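Local coordinates for BauA (Acinetobacter baumannii, PDB 6HCP), which probably takes up iron across the outer membrane as its complex with the siderophore preacinetobactin, as a TonB-dependent receptor, at residues 435-440 with 469-474. Residues are numbered along the deposited sequence; the frame is centred on the assembly and turned at random.
Sequences KVQLTL and ALLIKA
Gln437 and Leu471 sit opposite each other as a hydrogen-bonded pair, each backbone N reaching the other's O at 2.8 Å, in an antiparallel pairing whose axes come within 4.8 Å. Two more bonds join Thr439 to Ala469, and at the far end Lys473 N donates to Lys435 O with the donor tilted 24° from the carbonyl plane. Between them, at the non-hydrogen-bonded pairs Val436–Ile472 and Leu438–Leu470, CA-H groups lean on the same carbonyls, as with Leu438 CA, 3.4 Å from Ala469 O.

Side chains alternate between two faces. Val436, Leu438, Leu470 and Ile472 share one, where Leu470 CD1 meets Val436 CG1 at 3.9 Å and also lies 3.6 Å from Gln437 O. A detergent molecule touches Leu470, consistent with this being the lipid-facing surface.

Gln437, Thr439, Ala469 and Leu471 point to the other face. Lys473 starts toward the partner strand, and its chain then leads away to the plug. Its CB rests 3.8 Å from Lys435 O, the acceptor of its own backbone N-H, and CG stays near that oxygen. The chain runs straight through chi2 (174°), which takes CD past Gln437 NE2 at 3.9 Å; beyond CD, the bend at chi3 (78°) turns CE aside and a second at chi4 turns NZ, which ends in a salt bridge with Asp59. Gln437 NE2 is itself held by Asp434 O, which steadies the amide beside the lysine. Thr439 OG1 bonds to Thr428 OG1, and Ala469 packs on Pro61.

Both segments belong to neighbouring strands of the transmembrane beta-barrel, 436-451 and 461-473, near the open ends of their hairpin. Strand 412-431 flanks the first, Leu438 pairing with Leu429; a classic beta bulge, Lys435 and Val436 both facing Phe431, marks its start. Strand 478-489 flanks the second.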
loop_
_atom_site.group_PDB
_atom_site.type_symbol
_atom_site.label_atom_id
_atom_site.label_comp_id
_atom_site.label_asym_id
_atom_site.label_seq_id
_atom_site.Cartn_x
_atom_site.Cartn_y
_atom_site.Cartn_z
ATOM N N LYS A 435 -7.969 39.084 37.414
ATOM C CA LYS A 435 -7.205 39.226 36.177
ATOM C C LYS A 435 -5.712 38.946 36.406
ATOM O O LYS A 435 -4.959 38.851 35.440
ATOM C CB LYS A 435 -7.416 40.614 35.564
ATOM C CG LYS A 435 -8.793 40.813 34.937
ATOM C CD LYS A 435 -8.902 42.061 34.087
ATOM C CE LYS A 435 -8.874 43.339 34.897
ATOM N NZ LYS A 435 -9.692 44.401 34.262
ATOM N N VAL A 436 -5.265 39.018 37.664
ATOM C CA VAL A 436 -3.868 38.749 38.004
ATOM C C VAL A 436 -3.846 37.712 39.126
ATOM O O VAL A 436 -4.515 37.889 40.141
ATOM C CB VAL A 436 -3.106 40.023 38.405
ATOM C CG1 VAL A 436 -1.644 39.720 38.721
ATOM C CG2 VAL A 436 -3.197 41.094 37.330
ATOM N N GLN A 437 -3.217 36.564 38.854
ATOM C CA GLN A 437 -3.275 35.414 39.759
ATOM C C GLN A 437 -1.850 34.931 40.060
ATOM O O GLN A 437 -1.099 34.592 39.140
ATOM C CB GLN A 437 -4.103 34.294 39.143
ATOM C CG GLN A 437 -5.556 34.685 38.929
ATOM C CD GLN A 437 -6.340 33.632 38.188
ATOM O OE1 GLN A 437 -6.108 32.431 38.342
ATOM N NE2 GLN A 437 -7.320 34.084 37.418
ATOM N N LEU A 438 -1.436 35.098 41.323
ATOM C CA LEU A 438 -0.081 34.742 41.777
ATOM C C LEU A 438 -0.176 33.516 42.680
ATOM O O LEU A 438 -0.878 33.545 43.697
ATOM C CB LEU A 438 0.530 35.910 42.552
ATOM C CG LEU A 438 1.857 35.615 43.253
ATOM C CD1 LEU A 438 2.960 35.378 42.245
ATOM C CD2 LEU A 438 2.232 36.755 44.182
ATOM N N THR A 439 0.518 32.441 42.283
ATOM C CA THR A 439 0.550 31.213 43.075
ATOM C C THR A 439 1.959 31.082 43.682
ATOM O O THR A 439 2.941 31.282 42.995
ATOM C CB THR A 439 0.175 29.994 42.225
ATOM O OG1 THR A 439 -1.158 30.124 41.740
ATOM C CG2 THR A 439 0.262 28.693 42.991
ATOM N N LEU A 440 2.021 30.826 44.989
ATOM C CA LEU A 440 3.262 30.649 45.751
ATOM C C LEU A 440 3.086 29.385 46.582
ATOM O O LEU A 440 2.041 29.207 47.224
ATOM C CB LEU A 440 3.469 31.802 46.743
ATOM C CG LEU A 440 3.629 33.203 46.188
ATOM C CD1 LEU A 440 3.710 34.191 47.344
ATOM C CD2 LEU A 440 4.870 33.302 45.315
ATOM N N ALA A 469 4.163 31.005 40.388
ATOM C CA ALA A 469 3.607 31.175 39.066
ATOM C C ALA A 469 2.743 32.443 39.045
ATOM O O ALA A 469 2.077 32.771 40.023
ATOM C CB ALA A 469 2.790 29.964 38.704
ATOM N N LEU A 470 2.770 33.136 37.912
ATOM C CA LEU A 470 2.004 34.356 37.730
ATOM C C LEU A 470 1.223 34.238 36.429
ATOM O O LEU A 470 1.794 33.899 35.382
ATOM C CB LEU A 470 2.973 35.541 37.686
ATOM C CG LEU A 470 2.342 36.904 37.428
ATOM C CD1 LEU A 470 1.327 37.228 38.516
ATOM C CD2 LEU A 470 3.422 37.971 37.337
ATOM N N LEU A 471 -0.079 34.522 36.509
ATOM C CA LEU A 471 -0.919 34.548 35.341
ATOM C C LEU A 471 -1.669 35.888 35.258
ATOM O O LEU A 471 -2.237 36.331 36.243
ATOM C CB LEU A 471 -1.900 33.386 35.412
ATOM C CG LEU A 471 -2.758 33.270 34.156
ATOM C CD1 LEU A 471 -2.812 31.851 33.652
ATOM C CD2 LEU A 471 -4.145 33.844 34.397
ATOM N N ILE A 472 -1.602 36.522 34.085
ATOM C CA ILE A 472 -2.310 37.756 33.795
ATOM C C ILE A 472 -3.299 37.506 32.647
ATOM O O ILE A 472 -2.912 37.088 31.551
ATOM C CB ILE A 472 -1.331 38.885 33.461
ATOM C CG1 ILE A 472 -0.374 39.172 34.624
ATOM C CG2 ILE A 472 -2.108 40.131 33.031
ATOM C CD1 ILE A 472 0.809 40.029 34.238
ATOM N N LYS A 473 -4.580 37.732 32.934
ATOM C CA LYS A 473 -5.624 37.703 31.920
ATOM C C LYS A 473 -5.663 39.058 31.221
ATOM O O LYS A 473 -6.285 39.974 31.709
ATOM C CB LYS A 473 -6.962 37.342 32.563
ATOM C CG LYS A 473 -6.993 35.986 33.251
ATOM C CD LYS A 473 -8.265 35.681 34.000
ATOM C CE LYS A 473 -9.407 35.249 33.104
ATOM N NZ LYS A 473 -9.265 33.840 32.668
ATOM N N ALA A 474 -4.916 39.183 30.126
ATOM C CA ALA A 474 -4.825 40.418 29.369
ATOM C C ALA A 474 -6.207 40.783 28.814
ATOM O O ALA A 474 -6.580 41.950 28.819
ATOM C CB ALA A 474 -3.798 40.303 28.277
#